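Local coordinates for galactose-1-phosphate uridylyltransferase (Pyrobaculum aerophilum str. IM2, PDB 6K9Z), which probably transfers uridylyl groups between UDP-glucose and galactose 1-phosphate in a zinc- and iron-containing half-barrel that binds UDP, at residues 271-274 and 278-281; 232-237 and 245-250. The protein carries 1 engineered substitution. All coordinates share one frame; numbering follows the deposited sequence.

Along the chain, contact 2 (232-237 with 245-250) closes before contact 1 (271-274 with 278-281) opens, and their centres lie about 12 Å apart. Helix 220-240 leads into strand 247-252, which runs antiparallel beside strand 266-271 in the nine-stranded half-barrel sheet; the 271-274 and 278-281 segments follow from the end of that neighbouring strand. The two contacts meet just beyond the paired ends of these strands: Met272 N lies 2.9 Å from Pro246 O, probably as a hydrogen bond, and the Tyr273 ring packs on Pro246. Contact 2 thus sets the helix against the sheet's core, while contact 1 shapes the loop that leaves the end of strand 266-271, near a bound UDP.

Contact 1 (271-274 and 278-281); sequences GMYR and KLKH
The carbonyl oxygen of Lys278 is held from across the loop by Arg274 N, 2.8 Å from Lys278 O in an almost straight bond of 176°. Tyr273 adds a bent CA-H...O contact, 3.5 Å from Tyr273 CA to Lys278 O. Two residues along, Lys280 N reaches Met272 O at 2.8 Å, nearly in line with the C=O bond. These two N-H bonds bracket Tyr273 and Leu279 as a non-hydrogen-bonded antiparallel pair.

On one side of this bridge, Leu279 CD1 packs 4.1 Å from Tyr273 CE1 and also lies close to Met272 O and Met272 CB. The far end of the tyrosine is fixed by a hydrogen bond from its OH group to Glu131. On the other side, Arg274 runs extended from CG to NE, which carries its guanidinium along the facing segment, from Lys278 CG toward Leu279 O and Lys280. Lys280 CD sits tightly over one guanidinium face, 3.1 Å from Arg274 NH2, while NH1 makes a weak bond at the edge to Leu279 O. The like-charged Lys280 NZ stands 4.1 Å from Arg274 NH2 and bonds weakly to Thr293 O. A water joins Arg274 NH2 to His281 N.

The Arg274 side chain lies about 4 Å from a bound UDP, where its positive charge could face the phosphates. The single antiparallel bridge closes a hairpin-like reversal in the loop between strand 266-271 and helix 284-289.

Contact 2 (232-237 and 245-250); sequences ITLCAL and MPYIMV
Tyr247 meets helix 220-240 through Leu234, and the contact grows along its side chain. At CB, chi1 of 67° sets CG between the backbone N and the carbonyl carbon, swinging the ring from the strand toward the helix. The first ring atoms touch lightly: Tyr247 CD1 is 4.1 Å from Leu234 CD2. Further out the methyl closes in, with Tyr247 CE1 at 3.8 Å from Leu234 CD2, and CE2 and CZ at much the same range. Leu234 CD2 therefore rides over the face of the ring, 3.8 Å from its centroid and 14° off the normal, a CH-pi contact displaced a little toward the rim. The other leucine branch, CD1, reaches the tip and lies 3.7 Å from Tyr247 OH. The two side chains cross at about a right angle, so the leucine's forked end spans the outer half of the ring. The hydroxyl itself is hydrogen-bonded to Asp90, which gives the buried polar tip a partner beside the apolar methyl.

One turn later on the helix, Leu237 faces the loop that enters the strand. There the methionine does the touching: Met245 CE comes 3.6 Å from Leu237 O, with Met245 CB also near that carbonyl. The Met245 chain is extended as far as SD and bends only at chi3, -61°, which turns the methyl back toward the helix.

Leu237 also packs on Ile269 of strand 266-271 and His202 of strand 202-208. Separately, the Cys235-Cys312 disulfide links the helix to the chain near the C terminus. The packing of Leu234, Leu237 and Met245 seats helix 220-240 on the nine-stranded antiparallel sheet of the half-barrel, against strand 247-252, which lies between 121-128 and 266-271. This is the helix-on-sheet layering of a HIT-clan uridylyltransferase domain.

Contact 1 (271-274 and 278-281)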
loop_
_atom_site.group_PDB
_atom_site.type_symbol
_atom_site.label_atom_id
_atom_site.label_comp_id
_atom_site.label_asym_id
_atom_site.label_seq_id
_atom_site.Cartn_x
_atom_site.Cartn_y
_atom_site.Cartn_z
ATOM N N GLY A 271 7.216 2.017 -11.068
ATOM C CA GLY A 271 7.254 0.936 -12.061
ATOM C C GLY A 271 7.246 -0.390 -11.370
ATOM O O GLY A 271 8.092 -0.593 -10.440
ATOM N N MET A 272 6.330 -1.274 -11.760
ATOM C CA MET A 272 5.971 -2.407 -10.869
ATOM C C MET A 272 6.607 -3.713 -11.353
ATOM O O MET A 272 6.305 -4.746 -10.784
ATOM C CB MET A 272 4.457 -2.525 -10.678
ATOM C CG MET A 272 3.851 -1.290 -10.020
ATOM S SD MET A 272 4.577 -1.066 -8.351
ATOM C CE MET A 272 3.644 -2.303 -7.472
ATOM N N TYR A 273 7.523 -3.699 -12.324
ATOM C CA TYR A 273 8.316 -4.911 -12.668
ATOM C C TYR A 273 9.643 -4.860 -11.909
ATOM O O TYR A 273 10.288 -3.834 -11.913
ATOM C CB TYR A 273 8.589 -5.033 -14.162
ATOM C CG TYR A 273 7.454 -5.522 -15.031
ATOM C CD1 TYR A 273 6.320 -6.122 -14.512
ATOM C CD2 TYR A 273 7.574 -5.484 -16.404
ATOM C CE1 TYR A 273 5.311 -6.608 -15.340
ATOM C CE2 TYR A 273 6.586 -5.964 -17.250
ATOM C CZ TYR A 273 5.448 -6.522 -16.719
ATOM O OH TYR A 273 4.471 -7.016 -17.527
ATOM N N ARG A 274 10.080 -6.066 -11.395
ATOM C CA ARG A 274 11.462 -6.175 -10.869
ATOM C C ARG A 274 12.412 -6.049 -12.081
ATOM O O ARG A 274 11.987 -6.191 -13.254
ATOM C CB ARG A 274 11.687 -7.487 -10.095
ATOM C CG ARG A 274 10.899 -7.596 -8.794
ATOM C CD ARG A 274 11.126 -8.938 -8.098
ATOM N NE ARG A 274 10.370 -8.992 -6.840
ATOM C CZ ARG A 274 9.077 -9.311 -6.695
ATOM N NH1 ARG A 274 8.319 -9.591 -7.747
ATOM N NH2 ARG A 274 8.539 -9.331 -5.479
ATOM N N LYS A 278 9.632 -9.656 -13.477
ATOM C CA LYS A 278 8.656 -10.225 -12.501
ATOM C C LYS A 278 7.762 -9.120 -11.927
ATOM O O LYS A 278 8.304 -8.176 -11.354
ATOM C CB LYS A 278 9.417 -10.865 -11.338
ATOM C CG LYS A 278 8.593 -11.717 -10.389
ATOM C CD LYS A 278 9.394 -12.872 -9.813
ATOM C CE LYS A 278 9.755 -13.906 -10.870
ATOM N NZ LYS A 278 10.139 -15.212 -10.278
ATOM N N LEU A 279 6.443 -9.280 -12.030
ATOM C CA LEU A 279 5.507 -8.275 -11.465
ATOM C C LEU A 279 5.654 -8.261 -9.938
ATOM O O LEU A 279 5.749 -9.345 -9.343
ATOM C CB LEU A 279 4.083 -8.653 -11.875
ATOM C CG LEU A 279 2.981 -7.728 -11.365
ATOM C CD1 LEU A 279 3.214 -6.300 -11.829
ATOM C CD2 LEU A 279 1.614 -8.218 -11.816
ATOM N N LYS A 280 5.645 -7.071 -9.338
ATOM C CA LYS A 280 5.745 -6.926 -7.864
ATOM C C LYS A 280 4.344 -6.612 -7.336
ATOM O O LYS A 280 3.671 -5.760 -7.937
ATOM C CB LYS A 280 6.730 -5.813 -7.490
ATOM C CG LYS A 280 6.734 -5.412 -6.022
ATOM C CD LYS A 280 7.479 -6.387 -5.138
ATOM C CE LYS A 280 7.751 -5.856 -3.746
ATOM N NZ LYS A 280 9.197 -5.871 -3.425
ATOM N N HIS A 281 3.920 -7.310 -6.283
ATOM C CA HIS A 281 2.573 -7.096 -5.693
ATOM C C HIS A 281 2.710 -6.552 -4.271
ATOM O O HIS A 281 3.544 -7.076 -3.525
ATOM C CB HIS A 281 1.797 -8.419 -5.626
ATOM C CG HIS A 281 1.399 -8.982 -6.947
ATOM N ND1 HIS A 281 2.186 -9.883 -7.629
ATOM C CD2 HIS A 281 0.293 -8.804 -7.698
ATOM C CE1 HIS A 281 1.589 -10.224 -8.750
ATOM N NE2 HIS A 281 0.428 -9.574 -8.816
HETATM O O HOH W 1 5.447 -9.646 -5.338
#

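Contact 2 (232-237 and 245-250)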
loop_
_atom_site.group_PDB
_atom_site.type_symbol
_atom_site.label_atom_id
_atom_site.label_comp_id
_atom_site.label_asym_id
_atom_site.label_seq_id
_atom_site.Cartn_x
_atom_site.Cartn_y
_atom_site.Cartn_z
ATOM N N ILE A 232 9.951 11.381 -21.330
ATOM C CA ILE A 232 11.260 10.682 -21.432
ATOM C C ILE A 232 11.364 9.640 -20.304
ATOM O O ILE A 232 11.885 8.546 -20.584
ATOM C CB ILE A 232 12.396 11.712 -21.465
ATOM C CG1 ILE A 232 12.323 12.427 -22.825
ATOM C CG2 ILE A 232 13.736 11.033 -21.254
ATOM C CD1 ILE A 232 13.257 13.597 -22.982
ATOM N N THR A 233 10.919 9.955 -19.086
ATOM C CA THR A 233 11.034 9.032 -17.911
ATOM C C THR A 233 10.148 7.802 -18.193
ATOM O O THR A 233 10.589 6.644 -18.048
ATOM C CB THR A 233 10.716 9.761 -16.595
ATOM O OG1 THR A 233 11.650 10.808 -16.359
ATOM C CG2 THR A 233 10.715 8.787 -15.434
ATOM N N LEU A 234 8.927 8.020 -18.673
ATOM C CA LEU A 234 7.997 6.878 -18.883
ATOM C C LEU A 234 8.488 6.066 -20.085
ATOM O O LEU A 234 8.364 4.842 -20.086
ATOM C CB LEU A 234 6.578 7.411 -19.008
ATOM C CG LEU A 234 6.016 7.978 -17.708
ATOM C CD1 LEU A 234 4.661 8.620 -17.957
ATOM C CD2 LEU A 234 5.934 6.913 -16.618
ATOM N N CYS A 235 9.068 6.706 -21.088
ATOM C CA CYS A 235 9.674 6.015 -22.244
ATOM C C CYS A 235 10.763 5.056 -21.739
ATOM O O CYS A 235 10.794 3.885 -22.146
ATOM C CB CYS A 235 10.194 7.016 -23.262
ATOM S SG CYS A 235 11.130 6.281 -24.621
ATOM N N ALA A 236 11.601 5.509 -20.811
ATOM C CA ALA A 236 12.689 4.680 -20.264
ATOM C C ALA A 236 12.096 3.456 -19.546
ATOM O O ALA A 236 12.618 2.355 -19.721
ATOM C CB ALA A 236 13.526 5.479 -19.325
ATOM N N LEU A 237 11.017 3.638 -18.797
ATOM C CA LEU A 237 10.415 2.533 -18.007
ATOM C C LEU A 237 9.864 1.521 -18.992
ATOM O O LEU A 237 9.967 0.329 -18.674
ATOM C CB LEU A 237 9.334 3.033 -17.039
ATOM C CG LEU A 237 9.900 3.842 -15.881
ATOM C CD1 LEU A 237 8.815 4.267 -14.899
ATOM C CD2 LEU A 237 10.957 3.053 -15.139
ATOM N N MET A 245 6.112 -1.784 -18.990
ATOM C CA MET A 245 6.007 -2.020 -17.535
ATOM C C MET A 245 4.732 -1.351 -17.025
ATOM O O MET A 245 4.484 -0.163 -17.278
ATOM C CB MET A 245 7.200 -1.352 -16.847
ATOM C CG MET A 245 7.330 -1.736 -15.473
ATOM S SD MET A 245 8.660 -0.906 -14.636
ATOM C CE MET A 245 10.098 -1.433 -15.562
ATOM N N PRO A 246 3.918 -2.062 -16.237
ATOM C CA PRO A 246 2.821 -1.404 -15.537
ATOM C C PRO A 246 3.426 -0.429 -14.537
ATOM O O PRO A 246 4.494 -0.675 -13.908
ATOM C CB PRO A 246 2.054 -2.538 -14.852
ATOM C CG PRO A 246 3.086 -3.662 -14.771
ATOM C CD PRO A 246 4.017 -3.494 -15.949
ATOM N N TYR A 247 2.733 0.680 -14.325
ATOM C CA TYR A 247 3.224 1.663 -13.341
ATOM C C TYR A 247 2.053 2.457 -12.768
ATOM O O TYR A 247 0.913 2.473 -13.339
ATOM C CB TYR A 247 4.247 2.626 -13.953
ATOM C CG TYR A 247 3.688 3.549 -15.000
ATOM C CD1 TYR A 247 3.067 4.720 -14.628
ATOM C CD2 TYR A 247 3.763 3.240 -16.339
ATOM C CE1 TYR A 247 2.511 5.581 -15.555
ATOM C CE2 TYR A 247 3.214 4.091 -17.290
ATOM C CZ TYR A 247 2.567 5.240 -16.889
ATOM O OH TYR A 247 1.973 6.069 -17.791
ATOM N N ILE A 248 2.396 3.136 -11.677
ATOM C CA ILE A 248 1.530 4.060 -10.930
ATOM C C ILE A 248 2.239 5.398 -10.967
ATOM O O ILE A 248 3.444 5.435 -10.738
ATOM C CB ILE A 248 1.342 3.567 -9.508
ATOM C CG1 ILE A 248 0.527 2.270 -9.527
ATOM C CG2 ILE A 248 0.749 4.649 -8.648
ATOM C CD1 ILE A 248 0.911 1.306 -8.460
ATOM N N MET A 249 1.492 6.446 -11.226
ATOM C CA MET A 249 2.021 7.827 -11.084
ATOM C C MET A 249 1.092 8.664 -10.211
ATOM O O MET A 249 -0.118 8.534 -10.354
ATOM C CB MET A 249 2.160 8.491 -12.443
ATOM C CG MET A 249 2.648 9.921 -12.310
ATOM S SD MET A 249 3.283 10.519 -13.902
ATOM C CE MET A 249 1.716 10.853 -14.690
ATOM N N VAL A 250 1.661 9.413 -9.268
ATOM C CA VAL A 250 0.866 10.270 -8.369
ATOM C C VAL A 250 1.593 11.607 -8.249
ATOM O O VAL A 250 2.787 11.646 -8.211
ATOM C CB VAL A 250 0.624 9.580 -7.007
ATOM C CG1 VAL A 250 1.910 9.309 -6.267
ATOM C CG2 VAL A 250 -0.394 10.308 -6.134
#